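PDB 4GQ2: nucleoporin nup120 from Schizosaccharomyces pombe, which serves as a structural component of the nuclear pore complex, whose nucleoporins also can dock transiently associated nuclear transport factors. Local coordinates for residues A763-N768 with F821-Y826; L735-A740 with I833-S838; N778-F783 with V795-S800. All coordinates share one frame; numbering follows the deposited sequence.

Contact 1: residues A763-N768 with F821-Y826; sequences ALASVN and FLFKQY
The ring of Phe823 overlaps the side chain of Leu764 and reaches the methyl of Ala765. It does so from a Schellman motif, the turn that closes helix 812-822. Lys824 is the C-prime residue of that motif, with positive phi. Its N bonds to Phe821 O, and Gln825 N bonds to Leu820 O. Phe823 is the first residue to leave helical geometry. Its CG lies anti to the carbonyl carbon (chi1 -83°), which sends the ring out toward the 763-768 loop.

Leu764 meets the ring with two groups. CB of Leu764 lies 3.6 Å from Phe823 CE2. CD1 of Leu764 lies 3.9 Å from Phe823 CZ. The two side chains cross at about a right angle. Ala765 adds its methyl, with CB 4.1 Å from Phe823 CE2. The side-chain contact is apolar, and the ring also borders the backbone of Leu764 and Ala765. It is small, burying 131 Å² in total. Leu764 is buried, and it also rests on Phe773, Ala776 and Leu777 of helix 770-777. Phe823 is partly exposed, and Ala765 is exposed. With an alanine in place of Phe823 the ring is gone, and a gap would probably open beside Leu764 CB and CD1, between the loop and the helix end.

The loop carrying Leu764 is itself folded into a turn. There, Ala763 O accepts from both Ser766 N, at 3.2 Å, and Val767 N, at 3.1 Å.

Contact 2: residues L735-A740 with I833-S838; sequences LLENSA and IGWLNS
Trp835 NE1 donates a hydrogen bond to Glu737 OE2, with 2.7 Å between the two atoms. The N-H...O angle is 153°, a moderate bend. OE2 lies almost in the plane of the indole, at its edge. From the acceptor's side the approach is different. NE1 comes in from above the carboxylate plane, and the carboxylate and ring planes are 53° apart.

Only one carboxylate oxygen makes the close approach. Glu737 OE1 stays 4.1 Å from Trp835 NE1. OE2 also passes along the ring edge, 3.4 Å from Trp835 CZ2. Beyond CG the glutamate chain is extended (chi2 -172°), and this carries its carboxylate across to the indole. The bond gives the indole N-H a carboxylate acceptor and probably helps fix the rotation of the ring. The negative charge of Glu737 is likely to strengthen it.

Trp835 is buried, while Glu737 is partly exposed. The indole also packs edge-to-face with Phe734 and touches Val813 of helix 812-822. The contact itself is small, with 86 Å² buried by both sides together.

Within a mainly helical region, the bond ties the C-terminal end of helix 719-739 to the loop between helices 826-832 and 840-852. That inter-helix loop belongs to the HEAT-repeat family region of Nup120.

Contact 3: residues N778-F783 with V795-S800; sequences NYSECF and VISSLS
A short strand, 780-781, packs here beside helix 790-803 through serines and an asparagine. The strand pairs antiparallel with 664-665. Asn778, just ahead of it, follows the end of helix 770-777. The backbones come close, with Asn778 CA 5.6 Å from Ser798 CA.

Two serines of the helix do the touching. Ser797 faces Ser780, and their OG atoms are 3.1 Å apart. Ser780 CB is nearly as close to Ser797 OG, at 3.2 Å, so Ser797 OG lies against both CB and OG of Ser780. Ser798 faces Asn778 instead. Its OG lies 3.3 Å from Asn778 CB, touching the aliphatic base of that side chain rather than the amide.

The three serine hydroxyls and Asn778 ND2 have partners. Ser780 OG donates to Asn778 O at 2.9 Å, approaching from above the carbonyl plane with a C=O...O angle of 133°. This bond spans Tyr779. The OG of Ser780 lies anti to its own carbonyl carbon (chi1 -67°), the orientation that lets it reach back two residues. On the helix, Ser797 OG bonds to Ala793 O and Ser798 OG to Thr794 O, each four residues earlier. Both hydroxyls bond their own helix and also press on the other segment. The amide ND2 of Asn778 bonds to Phe774 O, which holds it toward the helix it has just left.

The contact is mostly buried. Ser780 N also bonds to Thr794 OG1, a clear hydrogen bond from strand to helix. Helix 672-703 touches both sides, with Leu682 against Ser798 and Leu674 against Tyr779, while Asn778 rests on Ala801 of helix 790-803.

Contact 3 is the buried one, and contacts 1 and 2 are only partly buried. Each of those two sets a buried residue against a more exposed one. The chemistry differs accordingly. Contact 1 is apolar in its side chains, contact 2 rests on one charged hydrogen bond, and contact 3 joins serines and an asparagine, the serine hydroxyls being bonded within their own segments or helix. Helix 770-777 touches all three: it packs on Leu764 and on Leu735, and leads into Asn778. Helix 812-822 links contacts 1 and 2, leading into Phe823 and touching Trp835. Along the chain, contact 3 is nested within contact 1, and contact 1 within contact 2. Their centres lie about 16 to 21 Å apart.

Contact 1: residues A763-N768 with F821-Y826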
loop_
_atom_site.group_PDB
_atom_site.type_symbol
_atom_site.label_atom_id
_atom_site.label_comp_id
_atom_site.label_asym_id
_atom_site.label_seq_id
_atom_site.Cartn_x
_atom_site.Cartn_y
_atom_site.Cartn_z
ATOM N N ALA A 763 6.608 -15.204 -8.920
ATOM C CA ALA A 763 6.595 -13.828 -8.449
ATOM C C ALA A 763 5.342 -13.546 -7.633
ATOM O O ALA A 763 5.385 -12.760 -6.697
ATOM C CB ALA A 763 6.714 -12.864 -9.620
ATOM N N LEU A 764 4.245 -14.230 -7.958
ATOM C CA LEU A 764 2.962 -14.029 -7.276
ATOM C C LEU A 764 2.999 -14.323 -5.777
ATOM O O LEU A 764 2.217 -13.758 -5.005
ATOM C CB LEU A 764 1.860 -14.849 -7.946
ATOM C CG LEU A 764 1.292 -14.274 -9.244
ATOM C CD1 LEU A 764 0.350 -15.269 -9.918
ATOM C CD2 LEU A 764 0.588 -12.945 -9.024
ATOM N N ALA A 765 3.919 -15.195 -5.375
ATOM C CA ALA A 765 4.039 -15.627 -3.983
ATOM C C ALA A 765 5.154 -14.920 -3.206
ATOM O O ALA A 765 5.305 -15.147 -2.003
ATOM C CB ALA A 765 4.233 -17.140 -3.926
ATOM N N SER A 766 5.923 -14.064 -3.880
ATOM C CA SER A 766 7.112 -13.438 -3.273
ATOM C C SER A 766 7.029 -11.909 -3.277
ATOM O O SER A 766 7.799 -11.220 -2.613
ATOM C CB SER A 766 8.378 -13.900 -4.002
ATOM O OG SER A 766 8.398 -15.312 -4.171
ATOM N N VAL A 767 6.074 -11.402 -4.040
ATOM C CA VAL A 767 5.779 -9.982 -4.170
ATOM C C VAL A 767 5.352 -9.354 -2.827
ATOM O O VAL A 767 4.864 -10.058 -1.942
ATOM C CB VAL A 767 4.725 -9.840 -5.295
ATOM C CG1 VAL A 767 3.498 -9.065 -4.867
ATOM C CG2 VAL A 767 5.374 -9.358 -6.596
ATOM N N ASN A 768 5.548 -8.044 -2.670
ATOM C CA ASN A 768 5.310 -7.376 -1.379
ATOM C C ASN A 768 3.981 -6.638 -1.237
ATOM O O ASN A 768 3.460 -6.500 -0.129
ATOM C CB ASN A 768 6.457 -6.415 -1.032
ATOM C CG ASN A 768 7.619 -7.104 -0.339
ATOM O OD1 ASN A 768 7.521 -8.253 0.069
ATOM N ND2 ASN A 768 8.731 -6.393 -0.200
ATOM N N PHE A 821 -7.036 -14.538 -3.003
ATOM C CA PHE A 821 -7.609 -15.577 -2.173
ATOM C C PHE A 821 -6.894 -16.895 -2.411
ATOM O O PHE A 821 -6.405 -17.510 -1.462
ATOM C CB PHE A 821 -9.117 -15.714 -2.408
ATOM C CG PHE A 821 -9.785 -16.644 -1.441
ATOM C CD1 PHE A 821 -10.176 -16.190 -0.182
ATOM C CD2 PHE A 821 -9.999 -17.984 -1.772
ATOM C CE1 PHE A 821 -10.784 -17.048 0.723
ATOM C CE2 PHE A 821 -10.604 -18.847 -0.867
ATOM C CZ PHE A 821 -10.997 -18.378 0.382
ATOM N N LEU A 822 -6.808 -17.307 -3.674
ATOM C CA LEU A 822 -6.055 -18.511 -4.061
ATOM C C LEU A 822 -4.639 -18.538 -3.493
ATOM O O LEU A 822 -4.100 -19.611 -3.231
ATOM C CB LEU A 822 -5.994 -18.636 -5.590
ATOM C CG LEU A 822 -6.977 -19.504 -6.385
ATOM C CD1 LEU A 822 -8.089 -20.148 -5.558
ATOM C CD2 LEU A 822 -7.551 -18.691 -7.540
ATOM N N PHE A 823 -4.038 -17.363 -3.314
ATOM C CA PHE A 823 -2.686 -17.266 -2.754
ATOM C C PHE A 823 -2.714 -16.993 -1.256
ATOM O O PHE A 823 -1.693 -16.652 -0.655
ATOM C CB PHE A 823 -1.836 -16.239 -3.512
ATOM C CG PHE A 823 -1.209 -16.793 -4.763
ATOM C CD1 PHE A 823 -1.972 -16.995 -5.912
ATOM C CD2 PHE A 823 0.141 -17.132 -4.789
ATOM C CE1 PHE A 823 -1.403 -17.524 -7.065
ATOM C CE2 PHE A 823 0.717 -17.666 -5.935
ATOM C CZ PHE A 823 -0.054 -17.857 -7.078
ATOM N N LYS A 824 -3.893 -17.169 -0.661
ATOM C CA LYS A 824 -4.053 -17.187 0.800
ATOM C C LYS A 824 -3.738 -15.830 1.419
ATOM O O LYS A 824 -3.337 -15.740 2.581
ATOM C CB LYS A 824 -3.223 -18.320 1.427
ATOM C CG LYS A 824 -3.490 -19.678 0.791
ATOM C CD LYS A 824 -2.832 -20.824 1.540
ATOM C CE LYS A 824 -3.351 -22.162 1.026
ATOM N NZ LYS A 824 -2.943 -23.316 1.878
ATOM N N GLN A 825 -3.940 -14.780 0.625
ATOM C CA GLN A 825 -3.807 -13.408 1.089
ATOM C C GLN A 825 -5.134 -12.933 1.678
ATOM O O GLN A 825 -5.775 -11.993 1.170
ATOM C CB GLN A 825 -3.327 -12.491 -0.047
ATOM C CG GLN A 825 -1.906 -12.780 -0.514
ATOM C CD GLN A 825 -0.882 -12.564 0.585
ATOM O OE1 GLN A 825 -1.030 -11.669 1.418
ATOM N NE2 GLN A 825 0.162 -13.384 0.597
ATOM N N TYR A 826 -5.524 -13.588 2.770
ATOM C CA TYR A 826 -6.845 -13.412 3.360
ATOM C C TYR A 826 -7.067 -12.019 3.925
ATOM O O TYR A 826 -8.161 -11.463 3.786
ATOM C CB TYR A 826 -7.108 -14.491 4.417
ATOM C CG TYR A 826 -7.035 -15.905 3.862
ATOM C CD1 TYR A 826 -7.715 -16.248 2.692
ATOM C CD2 TYR A 826 -6.307 -16.901 4.514
ATOM C CE1 TYR A 826 -7.655 -17.531 2.175
ATOM C CE2 TYR A 826 -6.246 -18.194 4.006
ATOM C CZ TYR A 826 -6.926 -18.500 2.838
ATOM O OH TYR A 826 -6.887 -19.771 2.314
#

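Contact 2: residues L735-A740 with I833-S838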
loop_
_atom_site.group_PDB
_atom_site.type_symbol
_atom_site.label_atom_id
_atom_site.label_comp_id
_atom_site.label_asym_id
_atom_site.label_seq_id
_atom_site.Cartn_x
_atom_site.Cartn_y
_atom_site.Cartn_z
ATOM N N LEU A 735 -7.669 -0.104 -7.202
ATOM C CA LEU A 735 -6.240 -0.350 -7.394
ATOM C C LEU A 735 -5.319 0.566 -6.580
ATOM O O LEU A 735 -4.252 0.134 -6.135
ATOM C CB LEU A 735 -5.866 -0.325 -8.875
ATOM C CG LEU A 735 -6.469 -1.485 -9.684
ATOM C CD1 LEU A 735 -6.324 -1.223 -11.169
ATOM C CD2 LEU A 735 -5.837 -2.824 -9.314
ATOM N N LEU A 736 -5.726 1.819 -6.378
ATOM C CA LEU A 736 -4.957 2.738 -5.537
ATOM C C LEU A 736 -4.898 2.232 -4.083
ATOM O O LEU A 736 -3.884 2.392 -3.398
ATOM C CB LEU A 736 -5.500 4.180 -5.621
ATOM C CG LEU A 736 -5.121 4.911 -6.919
ATOM C CD1 LEU A 736 -5.812 6.257 -7.051
ATOM C CD2 LEU A 736 -3.612 5.091 -7.026
ATOM N N GLU A 737 -5.971 1.586 -3.638
ATOM C CA GLU A 737 -5.989 0.948 -2.332
ATOM C C GLU A 737 -5.064 -0.275 -2.314
ATOM O O GLU A 737 -4.589 -0.685 -1.261
ATOM C CB GLU A 737 -7.423 0.580 -1.922
ATOM C CG GLU A 737 -7.704 0.782 -0.437
ATOM C CD GLU A 737 -9.059 0.246 0.013
ATOM O OE1 GLU A 737 -9.082 -0.634 0.912
ATOM O OE2 GLU A 737 -10.096 0.708 -0.519
ATOM N N ASN A 738 -4.789 -0.844 -3.484
ATOM C CA ASN A 738 -3.892 -1.998 -3.565
ATOM C C ASN A 738 -2.414 -1.585 -3.462
ATOM O O ASN A 738 -1.531 -2.408 -3.175
ATOM C CB ASN A 738 -4.149 -2.784 -4.858
ATOM C CG ASN A 738 -5.333 -3.728 -4.749
ATOM O OD1 ASN A 738 -5.156 -4.944 -4.694
ATOM N ND2 ASN A 738 -6.552 -3.178 -4.728
ATOM N N SER A 739 -2.155 -0.304 -3.701
ATOM C CA SER A 739 -0.790 0.203 -3.798
ATOM C C SER A 739 -0.038 0.151 -2.476
ATOM O O SER A 739 1.145 -0.186 -2.456
ATOM C CB SER A 739 -0.786 1.624 -4.351
ATOM O OG SER A 739 0.537 2.001 -4.680
ATOM N N ALA A 740 -0.726 0.476 -1.382
ATOM C CA ALA A 740 -0.119 0.460 -0.043
ATOM C C ALA A 740 -0.469 -0.796 0.761
ATOM O O ALA A 740 -0.096 -0.925 1.932
ATOM C CB ALA A 740 -0.503 1.713 0.733
ATOM N N ILE A 833 -12.725 -6.275 0.606
ATOM C CA ILE A 833 -14.022 -6.934 0.415
ATOM C C ILE A 833 -15.183 -5.996 0.055
ATOM O O ILE A 833 -16.135 -6.416 -0.588
ATOM C CB ILE A 833 -14.391 -7.817 1.634
ATOM C CG1 ILE A 833 -15.326 -8.958 1.203
ATOM C CG2 ILE A 833 -14.923 -6.967 2.803
ATOM C CD1 ILE A 833 -15.468 -10.056 2.233
ATOM N N GLY A 834 -15.094 -4.725 0.440
ATOM C CA GLY A 834 -16.174 -3.773 0.169
ATOM C C GLY A 834 -16.278 -3.351 -1.292
ATOM O O GLY A 834 -17.257 -2.740 -1.688
ATOM N N TRP A 835 -15.268 -3.690 -2.085
ATOM C CA TRP A 835 -15.227 -3.388 -3.520
ATOM C C TRP A 835 -15.888 -4.438 -4.373
ATOM O O TRP A 835 -16.259 -4.154 -5.519
ATOM C CB TRP A 835 -13.782 -3.233 -3.978
ATOM C CG TRP A 835 -13.077 -2.029 -3.420
ATOM C CD1 TRP A 835 -12.079 -2.007 -2.458
ATOM C CD2 TRP A 835 -13.296 -0.611 -3.777
ATOM N NE1 TRP A 835 -11.668 -0.714 -2.209
ATOM C CE2 TRP A 835 -12.355 0.167 -2.966
ATOM C CE3 TRP A 835 -14.132 0.057 -4.660
ATOM C CZ2 TRP A 835 -12.269 1.549 -3.061
ATOM C CZ3 TRP A 835 -14.042 1.453 -4.741
ATOM C CH2 TRP A 835 -13.137 2.180 -3.955
ATOM N N LEU A 836 -16.018 -5.661 -3.846
ATOM C CA LEU A 836 -16.653 -6.760 -4.597
ATOM C C LEU A 836 -18.112 -6.440 -4.841
ATOM O O LEU A 836 -18.805 -5.974 -3.938
ATOM C CB LEU A 836 -16.516 -8.098 -3.863
ATOM C CG LEU A 836 -15.144 -8.777 -3.902
ATOM C CD1 LEU A 836 -15.072 -9.877 -2.856
ATOM C CD2 LEU A 836 -14.832 -9.331 -5.291
ATOM N N ASN A 837 -18.574 -6.668 -6.068
ATOM C CA ASN A 837 -19.942 -6.322 -6.443
ATOM C C ASN A 837 -20.942 -7.425 -6.081
ATOM O O ASN A 837 -20.606 -8.330 -5.321
ATOM C CB ASN A 837 -20.021 -5.923 -7.933
ATOM C CG ASN A 837 -19.680 -7.068 -8.891
ATOM O OD1 ASN A 837 -19.740 -8.250 -8.545
ATOM N ND2 ASN A 837 -19.347 -6.708 -10.117
ATOM N N SER A 838 -22.151 -7.358 -6.640
ATOM C CA SER A 838 -23.254 -8.259 -6.277
ATOM C C SER A 838 -23.464 -9.485 -7.173
ATOM O O SER A 838 -24.405 -10.234 -6.957
ATOM C CB SER A 838 -24.555 -7.476 -6.196
ATOM O OG SER A 838 -24.507 -6.572 -5.113
#

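Contact 3: residues N778-F783 with V795-S800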
loop_
_atom_site.group_PDB
_atom_site.type_symbol
_atom_site.label_atom_id
_atom_site.label_comp_id
_atom_site.label_asym_id
_atom_site.label_seq_id
_atom_site.Cartn_x
_atom_site.Cartn_y
_atom_site.Cartn_z
ATOM N N ASN A 778 -0.726 -9.251 -14.959
ATOM C CA ASN A 778 -0.878 -8.600 -16.251
ATOM C C ASN A 778 0.430 -8.563 -17.026
ATOM O O ASN A 778 0.564 -7.810 -17.993
ATOM C CB ASN A 778 -1.424 -7.188 -16.061
ATOM C CG ASN A 778 -2.876 -7.185 -15.652
ATOM O OD1 ASN A 778 -3.762 -7.328 -16.487
ATOM N ND2 ASN A 778 -3.131 -7.024 -14.356
ATOM N N TYR A 779 1.392 -9.375 -16.586
ATOM C CA TYR A 779 2.722 -9.406 -17.181
ATOM C C TYR A 779 2.633 -9.631 -18.685
ATOM O O TYR A 779 1.928 -10.527 -19.151
ATOM C CB TYR A 779 3.596 -10.478 -16.521
ATOM C CG TYR A 779 4.981 -10.571 -17.122
ATOM C CD1 TYR A 779 5.825 -9.464 -17.138
ATOM C CD2 TYR A 779 5.446 -11.762 -17.682
ATOM C CE1 TYR A 779 7.090 -9.538 -17.686
ATOM C CE2 TYR A 779 6.714 -11.846 -18.235
ATOM C CZ TYR A 779 7.529 -10.729 -18.234
ATOM O OH TYR A 779 8.790 -10.781 -18.777
ATOM N N SER A 780 3.336 -8.800 -19.442
ATOM C CA SER A 780 3.174 -8.791 -20.886
ATOM C C SER A 780 4.447 -8.463 -21.645
ATOM O O SER A 780 5.353 -7.796 -21.130
ATOM C CB SER A 780 2.064 -7.813 -21.286
ATOM O OG SER A 780 0.802 -8.272 -20.825
ATOM N N GLU A 781 4.500 -8.939 -22.883
ATOM C CA GLU A 781 5.629 -8.673 -23.757
ATOM C C GLU A 781 5.154 -8.232 -25.121
ATOM O O GLU A 781 4.022 -8.525 -25.513
ATOM C CB GLU A 781 6.501 -9.915 -23.883
ATOM C CG GLU A 781 7.452 -10.101 -22.722
ATOM C CD GLU A 781 8.264 -11.367 -22.849
ATOM O OE1 GLU A 781 9.494 -11.258 -23.049
ATOM O OE2 GLU A 781 7.669 -12.464 -22.761
ATOM N N CYS A 782 6.018 -7.500 -25.823
ATOM C CA CYS A 782 5.800 -7.157 -27.223
ATOM C C CYS A 782 6.495 -8.222 -28.055
ATOM O O CYS A 782 7.725 -8.251 -28.125
ATOM C CB CYS A 782 6.366 -5.770 -27.534
ATOM S SG CYS A 782 6.019 -5.179 -29.210
ATOM N N PHE A 783 5.713 -9.110 -28.664
ATOM C CA PHE A 783 6.283 -10.267 -29.365
ATOM C C PHE A 783 7.001 -9.918 -30.673
ATOM O O PHE A 783 8.081 -10.444 -30.948
ATOM C CB PHE A 783 5.236 -11.375 -29.588
ATOM C CG PHE A 783 4.902 -12.173 -28.344
ATOM C CD1 PHE A 783 5.742 -12.163 -27.227
ATOM C CD2 PHE A 783 3.760 -12.970 -28.308
ATOM C CE1 PHE A 783 5.430 -12.900 -26.093
ATOM C CE2 PHE A 783 3.446 -13.715 -27.176
ATOM C CZ PHE A 783 4.281 -13.677 -26.066
ATOM N N VAL A 795 2.618 -2.234 -18.109
ATOM C CA VAL A 795 1.866 -1.037 -17.766
ATOM C C VAL A 795 0.669 -0.904 -18.704
ATOM O O VAL A 795 -0.486 -0.953 -18.259
ATOM C CB VAL A 795 2.745 0.228 -17.821
ATOM C CG1 VAL A 795 1.922 1.458 -17.470
ATOM C CG2 VAL A 795 3.932 0.093 -16.874
ATOM N N ILE A 796 0.955 -0.772 -20.001
ATOM C CA ILE A 796 -0.078 -0.576 -21.023
ATOM C C ILE A 796 -1.158 -1.652 -20.950
ATOM O O ILE A 796 -2.350 -1.342 -20.990
ATOM C CB ILE A 796 0.544 -0.466 -22.443
ATOM C CG1 ILE A 796 1.100 0.941 -22.679
ATOM C CG2 ILE A 796 -0.461 -0.814 -23.534
ATOM C CD1 ILE A 796 0.051 2.030 -22.789
ATOM N N SER A 797 -0.744 -2.910 -20.815
ATOM C CA SER A 797 -1.698 -4.017 -20.694
ATOM C C SER A 797 -2.576 -3.874 -19.454
ATOM O O SER A 797 -3.796 -4.051 -19.535
ATOM C CB SER A 797 -0.973 -5.363 -20.671
ATOM O OG SER A 797 -0.139 -5.498 -21.807
ATOM N N SER A 798 -1.945 -3.551 -18.318
ATOM C CA SER A 798 -2.652 -3.324 -17.049
ATOM C C SER A 798 -3.682 -2.220 -17.187
ATOM O O SER A 798 -4.819 -2.377 -16.748
ATOM C CB SER A 798 -1.671 -2.972 -15.933
ATOM O OG SER A 798 -0.702 -3.990 -15.768
ATOM N N LEU A 799 -3.281 -1.109 -17.805
ATOM C CA LEU A 799 -4.199 0.001 -18.071
ATOM C C LEU A 799 -5.356 -0.432 -18.965
ATOM O O LEU A 799 -6.501 -0.063 -18.719
ATOM C CB LEU A 799 -3.465 1.202 -18.690
ATOM C CG LEU A 799 -2.440 1.894 -17.789
ATOM C CD1 LEU A 799 -1.778 3.046 -18.523
ATOM C CD2 LEU A 799 -3.071 2.376 -16.486
ATOM N N SER A 800 -5.049 -1.222 -19.991
ATOM C CA SER A 800 -6.070 -1.767 -20.881
ATOM C C SER A 800 -7.087 -2.592 -20.099
ATOM O O SER A 800 -8.293 -2.407 -20.263
ATOM C CB SER A 800 -5.435 -2.608 -21.991
ATOM O OG SER A 800 -6.420 -3.085 -22.890
#